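Local structure of phosphotriesterase homology protein (Escherichia coli, 1BF6) at residues L29-F34 with S247-N252; P153-T158 with R180-H185; S159-G164 with D187-L192. The protein catalyses the zinc-dependent hydrolysis of phosphorylated glyceryl acetates, and is also active on aromatic acetates and propionates. All blocks are in the same frame, centred on the assembly; numbering follows the deposited sequence.

Interaction 1 (L29-F34 with S247-N252); sequences LDQYAF and SHLKAN
At the N-terminal end of helix 32-44, Phe34 lays one face of its ring over the methyl of Ala251, which belongs to the loop between strand 237-239 and helix 259-270. This is a CH-pi contact: CB of Ala251 lies 3.4 Å from the centroid of the Phe34 ring, almost exactly on its normal. With CG anti to the carbonyl carbon (chi1 -66°), the ring swings out toward the loop, and Leu249 CD1 comes to its edge, 3.9 Å from Phe34 CB. That same methyl reaches Leu29 CD1 at 3.8 Å. In this TIM-barrel-type fold the contact thus joins a loop late in the chain to a helix near its start. Gln31, the N-cap residue, adds the polar part. Asn252 ND2 donates to Gln31 OE1 at 2.9 Å (153° at the hydrogen), in the carbonyl plane, and the two amides lie nearly coplanar, 17° apart. A water closes the other side, accepting from Gln31 NE2 at 3.0 Å and donating to Asn252 OD1 at 2.8 Å. Asn252 ND2 also bonds to Arg246 O. Replacing Phe34 with an alanine would probably leave the Ala251 methyl without its aromatic face and open a gap beside Leu249.

Interaction 2 (P153-T158 with R180-H185); sequences PISTHT and RVTVGH. With ZN (zinc ion), chain D.
His157 and His185 share one zinc ion, through His157 ND1 at 2.3 Å and His185 NE2 at 2.2 Å, with Glu124 as the third protein ligand. They sit at the C-terminal ends of the two parallel strands of a beta-alpha-beta unit of the TIM-barrel-type fold (strand 154-157, helix 164-173, strand 181-183), His157 last in its strand and His185 in the loop beyond. The two rings make an offset edge-to-face pair, planes 87° apart, with the edge of His185 turned toward the face of His157. Each ring is also held from its far nitrogen: His157 NE2 is hydrogen-bonded to Ser159 OG, and His185 ND1 to Asp208 OD1, so the rotation of both imidazoles is set by a second shell. His185 has a left-handed backbone conformation, and its CD2 lies 3.3 Å from Thr158 O, near the plane of the ring.

Behind the metal, the strands are stitched in parallel register, Ile154 beside Val181 and Ser155 beside Thr182. The bonds alternate between the chains: Ile154 N to Arg180 O, Thr182 N to Ile154 O and Thr156 N to Thr182 O. Beyond them, Thr158 OG1 donates to Gly184 O at 2.7 Å, in the carbonyl plane; the Thr158 hydroxyl lies between its own backbone N and carbonyl carbon (chi1 59°), which leaves Thr158 CG2 to meet Val183 CG1 at 3.5 Å. At Gly184 a side chain would run into Thr156 O. At the opposite end of the pair, the guanidinium of Arg180, a glucose-binding residue, is bonded through NH1 to Phe289 O and makes a cation-pi contact with the Phe289 ring. The Arg180 chain bends back twice so that Pro153 CB lies over one face of this group, while its NH2 stands 3.3 Å from Pro153 CD.

Interaction 3 (S159-G164 with D187-L192); sequences SFSTMG and DLKDNL. With SO4 (sulfate ion), chain E.
Ser161 OG is gripped from two directions: it accepts from Leu188 N at 2.9 Å, with 145° at the hydrogen, and gives its own proton to His185 O. This hydroxyl thus links the loop after strand 154-157 to the loop after strand 181-183, just beyond a zinc ligand. Phe160 and Ser161 both have left-handed backbone conformations, and the turn is tied by Ser159 O, which accepts from Thr162 N at 3.2 Å and from Thr162 OG1 at 2.7 Å. Thr162 OG1 is bonded in addition to Gly130 N.

Around Ser161 the second loop wraps closely. Leu188 CB lies 3.3 Å from Ser161 OG, and its CD1 leans on the backbone of Phe160 at CA. Asn191 OD1 comes up to Ser161 CB at 3.6 Å. Lys189 passes along the outside: CG is placed between its backbone N and carbonyl carbon (chi1 68°), and from there the chain runs straight, CG against Ser161 CB and CE 3.4 Å from Ser161 O.

At the end of this chain, Lys189 NZ reaches O3 of a sulfate ion at 2.9 Å. Another oxygen of the sulfate, O2, accepts from Met163 N at 2.8 Å, nearly straight at 163°. Met163 is the N-cap of helix 164-173, so the anion sits near a helix start, where the helix dipole may add a little to the pull of the ammonium group. The sulfate probably came from the crystallisation liquor; its place between a lysine and the N-cap amide implies a small anion-binding spot formed jointly by the two loops.

Overall arrangement
Interactions 2 and 3 are successive layers of the same barrel segment: 153-158 runs into 159-164, and 180-185 leads on to 187-192, their centres 13 Å apart. They are joined by the Ser161 hydroxyl bond to His185 O, and Gly164 CA packs on Thr158 and Val183. Interaction 3 thus stands just outside the zinc ligands of interaction 2, the side chain of Leu188 coming within about 8 Å of a zinc ion. Interaction 1 lies 26 Å and 28 Å, centre to centre, from interactions 2 and 3, and touches neither. It still borders the metal centre, the side chain of Leu29 being about 4 Å from that of the zinc ligand His13.

Interaction 1 (L29-F34 with S247-N252)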
loop_
_atom_site.group_PDB
_atom_site.type_symbol
_atom_site.label_atom_id
_atom_site.label_comp_id
_atom_site.label_asym_id
_atom_site.label_seq_id
_atom_site.Cartn_x
_atom_site.Cartn_y
_atom_site.Cartn_z
ATOM N N LEU A 29 5.711 -13.972 -5.758
ATOM C CA LEU A 29 5.733 -13.020 -6.873
ATOM C C LEU A 29 7.161 -12.506 -7.046
ATOM O O LEU A 29 7.567 -11.536 -6.403
ATOM C CB LEU A 29 4.756 -11.868 -6.599
ATOM C CG LEU A 29 4.600 -10.819 -7.701
ATOM C CD1 LEU A 29 3.919 -11.439 -8.921
ATOM C CD2 LEU A 29 3.779 -9.669 -7.172
ATOM N N ASP A 30 7.920 -13.171 -7.918
ATOM C CA ASP A 30 9.314 -12.815 -8.158
ATOM C C ASP A 30 9.767 -13.034 -9.606
ATOM O O ASP A 30 10.956 -13.230 -9.861
ATOM C CB ASP A 30 10.221 -13.634 -7.223
ATOM C CG ASP A 30 10.225 -15.141 -7.549
ATOM O OD1 ASP A 30 9.327 -15.632 -8.277
ATOM O OD2 ASP A 30 11.144 -15.842 -7.070
ATOM N N GLN A 31 8.824 -13.014 -10.544
ATOM C CA GLN A 31 9.154 -13.231 -11.950
ATOM C C GLN A 31 9.601 -11.929 -12.591
ATOM O O GLN A 31 8.800 -11.148 -13.105
ATOM C CB GLN A 31 7.966 -13.857 -12.666
ATOM C CG GLN A 31 7.530 -15.166 -12.001
ATOM C CD GLN A 31 6.427 -15.883 -12.749
ATOM O OE1 GLN A 31 5.278 -15.457 -12.737
ATOM N NE2 GLN A 31 6.772 -17.002 -13.382
ATOM N N TYR A 32 10.909 -11.724 -12.546
ATOM C CA TYR A 32 11.551 -10.526 -13.035
ATOM C C TYR A 32 11.138 -9.977 -14.397
ATOM O O TYR A 32 10.709 -8.825 -14.486
ATOM C CB TYR A 32 13.064 -10.696 -12.987
ATOM C CG TYR A 32 13.808 -9.416 -13.270
ATOM C CD1 TYR A 32 13.712 -8.325 -12.401
ATOM C CD2 TYR A 32 14.603 -9.291 -14.406
ATOM C CE1 TYR A 32 14.392 -7.143 -12.662
ATOM C CE2 TYR A 32 15.290 -8.120 -14.676
ATOM C CZ TYR A 32 15.183 -7.048 -13.799
ATOM O OH TYR A 32 15.886 -5.899 -14.059
ATOM N N ALA A 33 11.329 -10.766 -15.453
ATOM C CA ALA A 33 10.980 -10.322 -16.804
ATOM C C ALA A 33 9.530 -9.849 -16.885
ATOM O O ALA A 33 9.258 -8.755 -17.385
ATOM C CB ALA A 33 11.250 -11.435 -17.820
ATOM N N PHE A 34 8.613 -10.649 -16.353
ATOM C CA PHE A 34 7.196 -10.304 -16.362
ATOM C C PHE A 34 6.913 -9.015 -15.600
ATOM O O PHE A 34 6.126 -8.186 -16.059
ATOM C CB PHE A 34 6.356 -11.418 -15.747
ATOM C CG PHE A 34 6.368 -12.696 -16.527
ATOM C CD1 PHE A 34 6.852 -12.735 -17.826
ATOM C CD2 PHE A 34 5.870 -13.862 -15.958
ATOM C CE1 PHE A 34 6.839 -13.915 -18.546
ATOM C CE2 PHE A 34 5.852 -15.052 -16.670
ATOM C CZ PHE A 34 6.337 -15.075 -17.965
ATOM N N SER A 247 -0.379 -15.318 -10.672
ATOM C CA SER A 247 -1.600 -15.443 -11.463
ATOM C C SER A 247 -2.278 -14.103 -11.757
ATOM O O SER A 247 -3.213 -14.035 -12.559
ATOM C CB SER A 247 -2.582 -16.436 -10.818
ATOM O OG SER A 247 -3.016 -16.032 -9.532
ATOM N N HIS A 248 -1.814 -13.043 -11.096
ATOM C CA HIS A 248 -2.345 -11.696 -11.322
ATOM C C HIS A 248 -1.660 -11.047 -12.540
ATOM O O HIS A 248 -2.188 -10.104 -13.130
ATOM C CB HIS A 248 -2.125 -10.801 -10.085
ATOM C CG HIS A 248 -2.916 -11.205 -8.877
ATOM N ND1 HIS A 248 -2.533 -10.870 -7.594
ATOM C CD2 HIS A 248 -4.088 -11.872 -8.754
ATOM C CE1 HIS A 248 -3.437 -11.306 -6.735
ATOM N NE2 HIS A 248 -4.391 -11.918 -7.414
ATOM N N LEU A 249 -0.471 -11.536 -12.881
ATOM C CA LEU A 249 0.310 -11.023 -14.000
ATOM C C LEU A 249 -0.318 -11.409 -15.345
ATOM O O LEU A 249 -0.873 -12.493 -15.487
ATOM C CB LEU A 249 1.743 -11.546 -13.920
ATOM C CG LEU A 249 2.495 -11.281 -12.597
ATOM C CD1 LEU A 249 3.939 -11.758 -12.738
ATOM C CD2 LEU A 249 2.444 -9.803 -12.230
ATOM N N LYS A 250 -0.250 -10.500 -16.314
ATOM C CA LYS A 250 -0.829 -10.746 -17.639
ATOM C C LYS A 250 -0.219 -11.963 -18.342
ATOM O O LYS A 250 -0.943 -12.741 -18.960
ATOM C CB LYS A 250 -0.739 -9.486 -18.522
ATOM C CG LYS A 250 -1.561 -8.309 -17.974
ATOM C CD LYS A 250 -1.843 -7.222 -19.004
ATOM C CE LYS A 250 -0.594 -6.491 -19.442
ATOM N NZ LYS A 250 -0.055 -5.617 -18.364
ATOM N N ALA A 251 1.098 -12.136 -18.229
ATOM C CA ALA A 251 1.796 -13.268 -18.844
ATOM C C ALA A 251 1.283 -14.623 -18.334
ATOM O O ALA A 251 1.474 -15.644 -18.994
ATOM C CB ALA A 251 3.300 -13.157 -18.613
ATOM N N ASN A 252 0.659 -14.622 -17.156
ATOM C CA ASN A 252 0.099 -15.834 -16.555
ATOM C C ASN A 252 -1.424 -15.889 -16.658
ATOM O O ASN A 252 -2.075 -16.612 -15.912
ATOM C CB ASN A 252 0.531 -15.950 -15.088
ATOM C CG ASN A 252 2.012 -16.140 -14.943
ATOM O OD1 ASN A 252 2.624 -16.880 -15.707
ATOM N ND2 ASN A 252 2.612 -15.451 -13.978
HETATM O O HOH W 1 4.699 -18.550 -14.930
#

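Interaction 2 (P153-T158 with R180-H185)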
loop_
_atom_site.group_PDB
_atom_site.type_symbol
_atom_site.label_atom_id
_atom_site.label_comp_id
_atom_site.label_asym_id
_atom_site.label_seq_id
_atom_site.Cartn_x
_atom_site.Cartn_y
_atom_site.Cartn_z
ATOM N N PRO A 153 5.824 8.671 6.395
ATOM C CA PRO A 153 4.435 8.256 6.604
ATOM C C PRO A 153 4.216 6.767 6.893
ATOM O O PRO A 153 5.111 5.935 6.714
ATOM C CB PRO A 153 3.748 8.722 5.309
ATOM C CG PRO A 153 4.779 8.544 4.305
ATOM C CD PRO A 153 6.045 9.059 4.990
ATOM N N ILE A 154 3.044 6.472 7.428
ATOM C CA ILE A 154 2.639 5.110 7.772
ATOM C C ILE A 154 1.514 4.670 6.825
ATOM O O ILE A 154 0.546 5.400 6.616
ATOM C CB ILE A 154 2.143 5.066 9.242
ATOM C CG1 ILE A 154 3.323 5.351 10.182
ATOM C CG2 ILE A 154 1.432 3.745 9.558
ATOM C CD1 ILE A 154 2.912 5.620 11.611
ATOM N N SER A 155 1.653 3.471 6.269
ATOM C CA SER A 155 0.666 2.900 5.350
ATOM C C SER A 155 0.236 1.552 5.928
ATOM O O SER A 155 1.065 0.666 6.124
ATOM C CB SER A 155 1.291 2.732 3.966
ATOM O OG SER A 155 0.349 2.196 3.053
ATOM N N THR A 156 -1.060 1.392 6.170
ATOM C CA THR A 156 -1.565 0.178 6.806
ATOM C C THR A 156 -2.276 -0.883 5.953
ATOM O O THR A 156 -2.572 -0.664 4.781
ATOM C CB THR A 156 -2.522 0.547 7.964
ATOM O OG1 THR A 156 -3.826 0.815 7.439
ATOM C CG2 THR A 156 -2.017 1.795 8.737
ATOM N N HIS A 157 -2.554 -2.023 6.593
ATOM C CA HIS A 157 -3.294 -3.150 6.009
ATOM C C HIS A 157 -4.483 -3.406 6.925
ATOM O O HIS A 157 -4.296 -3.656 8.123
ATOM C CB HIS A 157 -2.442 -4.445 5.969
ATOM C CG HIS A 157 -3.241 -5.723 5.827
ATOM N ND1 HIS A 157 -3.198 -6.479 4.677
ATOM C CD2 HIS A 157 -3.997 -6.372 6.748
ATOM C CE1 HIS A 157 -3.918 -7.559 4.918
ATOM N NE2 HIS A 157 -4.423 -7.543 6.156
ATOM N N THR A 158 -5.699 -3.266 6.406
ATOM C CA THR A 158 -6.863 -3.612 7.203
ATOM C C THR A 158 -7.320 -4.938 6.591
ATOM O O THR A 158 -7.294 -5.107 5.365
ATOM C CB THR A 158 -8.039 -2.578 7.164
ATOM O OG1 THR A 158 -8.516 -2.400 5.823
ATOM C CG2 THR A 158 -7.625 -1.246 7.779
ATOM N N ARG A 180 -0.586 11.930 8.166
ATOM C CA ARG A 180 0.615 11.227 7.723
ATOM C C ARG A 180 0.388 9.702 7.698
ATOM O O ARG A 180 1.327 8.923 7.536
ATOM C CB ARG A 180 1.801 11.606 8.614
ATOM C CG ARG A 180 2.066 13.124 8.680
ATOM C CD ARG A 180 2.390 13.709 7.292
ATOM N NE ARG A 180 3.652 13.198 6.760
ATOM C CZ ARG A 180 3.829 12.724 5.526
ATOM N NH1 ARG A 180 2.822 12.692 4.656
ATOM N NH2 ARG A 180 5.007 12.219 5.178
ATOM N N VAL A 181 -0.878 9.307 7.823
ATOM C CA VAL A 181 -1.289 7.900 7.805
ATOM C C VAL A 181 -2.281 7.650 6.645
ATOM O O VAL A 181 -3.170 8.467 6.386
ATOM C CB VAL A 181 -2.009 7.517 9.128
ATOM C CG1 VAL A 181 -2.484 6.063 9.089
ATOM C CG2 VAL A 181 -1.079 7.742 10.326
ATOM N N THR A 182 -2.106 6.533 5.949
ATOM C CA THR A 182 -3.013 6.145 4.870
ATOM C C THR A 182 -3.502 4.719 5.190
ATOM O O THR A 182 -2.694 3.827 5.442
ATOM C CB THR A 182 -2.347 6.251 3.477
ATOM O OG1 THR A 182 -3.321 5.956 2.469
ATOM C CG2 THR A 182 -1.150 5.315 3.335
ATOM N N VAL A 183 -4.819 4.543 5.264
ATOM C CA VAL A 183 -5.436 3.257 5.610
ATOM C C VAL A 183 -5.681 2.357 4.387
ATOM O O VAL A 183 -6.492 2.681 3.515
ATOM C CB VAL A 183 -6.765 3.475 6.371
ATOM C CG1 VAL A 183 -7.384 2.144 6.769
ATOM C CG2 VAL A 183 -6.523 4.319 7.618
ATOM N N GLY A 184 -4.987 1.221 4.357
ATOM C CA GLY A 184 -5.099 0.296 3.238
ATOM C C GLY A 184 -6.307 -0.616 3.253
ATOM O O GLY A 184 -6.858 -0.932 4.309
ATOM N N HIS A 185 -6.726 -1.035 2.055
ATOM C CA HIS A 185 -7.862 -1.938 1.863
ATOM C C HIS A 185 -9.191 -1.507 2.451
ATOM O O HIS A 185 -9.850 -2.288 3.133
ATOM C CB HIS A 185 -7.536 -3.336 2.391
ATOM C CG HIS A 185 -6.141 -3.771 2.112
ATOM N ND1 HIS A 185 -5.459 -3.492 0.951
ATOM C CD2 HIS A 185 -5.263 -4.421 2.910
ATOM C CE1 HIS A 185 -4.230 -3.946 1.085
ATOM N NE2 HIS A 185 -4.098 -4.511 2.261
HETATM ZN ZN ZN D . -2.352 -5.735 2.702
#

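Interaction 3 (S159-G164 with D187-L192)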
loop_
_atom_site.group_PDB
_atom_site.type_symbol
_atom_site.label_atom_id
_atom_site.label_comp_id
_atom_site.label_asym_id
_atom_site.label_seq_id
_atom_site.Cartn_x
_atom_site.Cartn_y
_atom_site.Cartn_z
ATOM N N SER A 159 -7.616 -5.904 7.450
ATOM C CA SER A 159 -8.076 -7.217 7.003
ATOM C C SER A 159 -9.562 -7.145 6.689
ATOM O O SER A 159 -10.395 -6.949 7.575
ATOM C CB SER A 159 -7.779 -8.272 8.070
ATOM O OG SER A 159 -6.407 -8.614 8.038
ATOM N N PHE A 160 -9.885 -7.275 5.406
ATOM C CA PHE A 160 -11.268 -7.201 4.952
ATOM C C PHE A 160 -11.967 -5.922 5.400
ATOM O O PHE A 160 -13.123 -5.936 5.832
ATOM C CB PHE A 160 -12.033 -8.469 5.340
ATOM C CG PHE A 160 -11.476 -9.696 4.684
ATOM C CD1 PHE A 160 -11.624 -9.881 3.308
ATOM C CD2 PHE A 160 -10.714 -10.608 5.410
ATOM C CE1 PHE A 160 -11.019 -10.948 2.656
ATOM C CE2 PHE A 160 -10.098 -11.686 4.771
ATOM C CZ PHE A 160 -10.250 -11.856 3.388
ATOM N N SER A 161 -11.224 -4.819 5.286
ATOM C CA SER A 161 -11.706 -3.481 5.628
ATOM C C SER A 161 -12.164 -3.290 7.070
ATOM O O SER A 161 -13.053 -2.481 7.336
ATOM C CB SER A 161 -12.820 -3.065 4.652
ATOM O OG SER A 161 -12.360 -3.174 3.314
ATOM N N THR A 162 -11.550 -4.025 8.002
ATOM C CA THR A 162 -11.915 -3.914 9.422
ATOM C C THR A 162 -10.801 -3.262 10.248
ATOM O O THR A 162 -9.636 -3.314 9.867
ATOM C CB THR A 162 -12.182 -5.303 10.084
ATOM O OG1 THR A 162 -10.967 -6.071 10.097
ATOM C CG2 THR A 162 -13.267 -6.062 9.340
ATOM N N MET A 163 -11.197 -2.644 11.363
ATOM C CA MET A 163 -10.285 -2.024 12.333
ATOM C C MET A 163 -9.545 -0.743 11.946
ATOM O O MET A 163 -8.666 -0.299 12.687
ATOM C CB MET A 163 -9.267 -3.060 12.849
ATOM C CG MET A 163 -9.885 -4.403 13.261
ATOM S SD MET A 163 -11.305 -4.249 14.331
ATOM C CE MET A 163 -10.476 -3.870 15.877
ATOM N N GLY A 164 -9.905 -0.135 10.814
ATOM C CA GLY A 164 -9.252 1.091 10.392
ATOM C C GLY A 164 -9.339 2.210 11.422
ATOM O O GLY A 164 -8.321 2.829 11.739
ATOM N N ASP A 187 -11.679 -0.850 0.657
ATOM C CA ASP A 187 -12.637 -1.225 -0.387
ATOM C C ASP A 187 -12.925 -2.730 -0.577
ATOM O O ASP A 187 -12.978 -3.215 -1.706
ATOM C CB ASP A 187 -12.165 -0.608 -1.716
ATOM C CG ASP A 187 -10.826 -1.178 -2.191
ATOM O OD1 ASP A 187 -10.056 -1.719 -1.358
ATOM O OD2 ASP A 187 -10.524 -1.093 -3.408
ATOM N N LEU A 188 -13.136 -3.458 0.516
ATOM C CA LEU A 188 -13.448 -4.889 0.428
ATOM C C LEU A 188 -14.868 -5.214 0.910
ATOM O O LEU A 188 -15.266 -6.375 0.989
ATOM C CB LEU A 188 -12.392 -5.722 1.165
ATOM C CG LEU A 188 -11.064 -5.830 0.416
ATOM C CD1 LEU A 188 -9.949 -6.361 1.312
ATOM C CD2 LEU A 188 -11.254 -6.713 -0.798
ATOM N N LYS A 189 -15.642 -4.168 1.182
ATOM C CA LYS A 189 -17.028 -4.287 1.629
ATOM C C LYS A 189 -17.647 -2.887 1.619
ATOM O O LYS A 189 -16.935 -1.898 1.398
ATOM C CB LYS A 189 -17.097 -4.864 3.050
ATOM C CG LYS A 189 -16.554 -3.936 4.117
ATOM C CD LYS A 189 -16.866 -4.448 5.496
ATOM C CE LYS A 189 -16.168 -3.614 6.546
ATOM N NZ LYS A 189 -16.401 -4.177 7.894
ATOM N N ASP A 190 -18.970 -2.812 1.792
ATOM C CA ASP A 190 -19.675 -1.532 1.855
ATOM C C ASP A 190 -19.084 -0.963 3.138
ATOM O O ASP A 190 -19.353 -1.464 4.229
ATOM C CB ASP A 190 -21.195 -1.741 1.986
ATOM C CG ASP A 190 -21.838 -2.318 0.704
ATOM O OD1 ASP A 190 -21.161 -2.389 -0.341
ATOM O OD2 ASP A 190 -23.032 -2.700 0.743
ATOM N N ASN A 191 -18.254 0.060 2.986
ATOM C CA ASN A 191 -17.516 0.626 4.111
ATOM C C ASN A 191 -17.572 2.162 4.183
ATOM O O ASN A 191 -16.698 2.791 4.784
ATOM C CB ASN A 191 -16.063 0.150 3.917
ATOM C CG ASN A 191 -15.221 0.195 5.190
ATOM O OD1 ASN A 191 -13.995 0.269 5.109
ATOM N ND2 ASN A 191 -15.858 0.090 6.350
ATOM N N LEU A 192 -18.619 2.765 3.621
ATOM C CA LEU A 192 -18.724 4.226 3.607
ATOM C C LEU A 192 -18.701 4.911 4.972
ATOM O O LEU A 192 -17.961 5.873 5.167
ATOM C CB LEU A 192 -19.950 4.684 2.804
ATOM C CG LEU A 192 -19.941 6.156 2.397
ATOM C CD1 LEU A 192 -18.684 6.480 1.598
ATOM C CD2 LEU A 192 -21.186 6.463 1.587
HETATM S S SO4 E . -15.208 -2.952 11.263
HETATM O O1 SO4 E . -15.943 -4.206 11.402
HETATM O O2 SO4 E . -13.899 -3.028 12.050
HETATM O O3 SO4 E . -14.835 -2.638 9.788
HETATM O O4 SO4 E . -16.094 -1.804 11.749
#